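Local coordinates for odorant binding protein (AGAP007287-PA) (Anopheles gambiae, PDB 3PM2), which binds small hydrophobic odorants such as indole, menthol and decanal and is thought to carry them through the aqueous fluid around olfactory dendrites, at residues H131-S134 with G135-A139. Numbering follows the deposited sequence.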
loop_
_atom_site.group_PDB
_atom_site.type_symbol
_atom_site.label_atom_id
_atom_site.label_comp_id
_atom_site.label_asym_id
_atom_site.label_seq_id
_atom_site.Cartn_x
_atom_site.Cartn_y
_atom_site.Cartn_z
ATOM N N HIS A 131 4.225 -13.388 0.149
ATOM C CA HIS A 131 5.535 -12.760 0.125
ATOM C C HIS A 131 5.361 -11.283 0.500
ATOM O O HIS A 131 4.445 -10.643 0.006
ATOM C CB HIS A 131 6.191 -12.891 -1.265
ATOM C CG HIS A 131 7.666 -12.582 -1.267
ATOM N ND1 HIS A 131 8.140 -11.276 -1.179
ATOM C CD2 HIS A 131 8.720 -13.418 -1.428
ATOM C CE1 HIS A 131 9.458 -11.364 -1.264
ATOM N NE2 HIS A 131 9.853 -12.635 -1.405
ATOM N N PRO A 132 6.202 -10.712 1.389
ATOM C CA PRO A 132 5.985 -9.307 1.787
ATOM C C PRO A 132 6.256 -8.258 0.706
ATOM O O PRO A 132 5.876 -7.103 0.910
ATOM C CB PRO A 132 6.946 -9.114 2.964
ATOM C CG PRO A 132 7.318 -10.493 3.423
ATOM C CD PRO A 132 7.301 -11.326 2.159
ATOM N N ILE A 133 6.920 -8.611 -0.405
ATOM C CA ILE A 133 7.255 -7.574 -1.409
ATOM C C ILE A 133 6.040 -6.766 -1.891
ATOM O O ILE A 133 6.129 -5.531 -1.989
ATOM C CB ILE A 133 8.122 -8.085 -2.599
ATOM C CG1 ILE A 133 8.787 -6.927 -3.389
ATOM C CG2 ILE A 133 7.345 -9.001 -3.537
ATOM C CD1 ILE A 133 9.711 -5.942 -2.560
ATOM N N SER A 134 4.928 -7.442 -2.210
ATOM C CA SER A 134 3.766 -6.705 -2.744
ATOM C C SER A 134 3.273 -5.602 -1.790
ATOM O O SER A 134 3.053 -4.472 -2.224
ATOM C CB SER A 134 2.636 -7.657 -3.102
ATOM O OG SER A 134 3.013 -8.568 -4.122
ATOM N N GLY A 135 3.108 -5.951 -0.516
ATOM C CA GLY A 135 2.657 -5.010 0.505
ATOM C C GLY A 135 3.686 -3.919 0.765
ATOM O O GLY A 135 3.321 -2.762 0.969
ATOM N N THR A 136 4.977 -4.277 0.761
ATOM C CA THR A 136 6.051 -3.281 0.987
ATOM C C THR A 136 5.917 -2.160 -0.050
ATOM O O THR A 136 5.888 -0.988 0.320
ATOM C CB THR A 136 7.419 -3.955 0.907
ATOM O OG1 THR A 136 7.450 -5.010 1.880
ATOM C CG2 THR A 136 8.558 -2.985 1.153
ATOM N N ILE A 137 5.782 -2.530 -1.332
ATOM C CA ILE A 137 5.667 -1.556 -2.422
ATOM C C ILE A 137 4.367 -0.794 -2.371
ATOM O O ILE A 137 4.366 0.458 -2.404
ATOM C CB ILE A 137 5.919 -2.217 -3.822
ATOM C CG1 ILE A 137 7.350 -2.851 -3.919
ATOM C CG2 ILE A 137 5.690 -1.214 -4.982
ATOM C CD1 ILE A 137 8.543 -1.833 -3.850
ATOM N N LEU A 138 3.246 -1.533 -2.307
ATOM C CA LEU A 138 1.924 -0.932 -2.362
ATOM C C LEU A 138 1.614 0.003 -1.190
ATOM O O LEU A 138 1.058 1.097 -1.403
ATOM C CB LEU A 138 0.832 -2.017 -2.548
ATOM C CG LEU A 138 -0.579 -1.517 -2.892
ATOM C CD1 LEU A 138 -0.605 -0.786 -4.257
ATOM C CD2 LEU A 138 -1.588 -2.695 -2.897
ATOM N N ALA A 139 1.975 -0.422 0.039
ATOM C CA ALA A 139 1.784 0.381 1.246
ATOM C C ALA A 139 2.528 1.700 1.116
ATOM O O ALA A 139 1.944 2.758 1.346
ATOM C CB ALA A 139 2.286 -0.370 2.480
HETATM O O HOH W 1 2.651 -8.617 0.309
#
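Pro-132 O takes two donors from one residue, Thr-136. The amide Thr-136 N approaches to 3.0 Å from Pro-132 O, as in an ordinary i to i+4 helix bond. It comes nearly in line with the carbonyl, at a C=O...donor angle of 168°. The hydroxyl Thr-136 OG1 donates to the same oxygen, Pro-132 O, at 2.8 Å. This second donor arrives from above the carbonyl plane, 53° out of it. With OG1 beside its own backbone N, the hydroxyl is turned back toward the preceding turn, while CG2 lies anti to that nitrogen. The next amides follow the same spacing, Ile-137 N reaching Ile-133 O at 3.1 Å and Leu-138 N reaching Ser-134 O at 2.9 Å.

This is the N-terminal end of helix 133-147 in the mainly helical odorant-binding protein fold, where the leading amides lack a preceding turn to accept from them. A side-chain cap serves Ile-133 N, which donates to His-131 ND1 at 3.0 Å in a nearly straight bond. The amide lies only 8° out of the imidazole plane, so it meets the ring edge; accepting here implies that ND1 carries no proton. The other ring nitrogen, NE2, makes a weak hydrogen bond to Glu-115, and His-131 N is bonded to Glu-58. Gly-135 N donates to a water oxygen 2.8 Å away, and that water in turn donates to His-131 O, bridging the residue before the turn to the helix.

Apolar contact within the pair is slight: Ile-133 and Ile-137 run side by side, CD1 of Ile-133 lying 4.1 Å from CG1 of Ile-137, and they pack on Ala-107 and Phe-104 of helix 92-109, respectively.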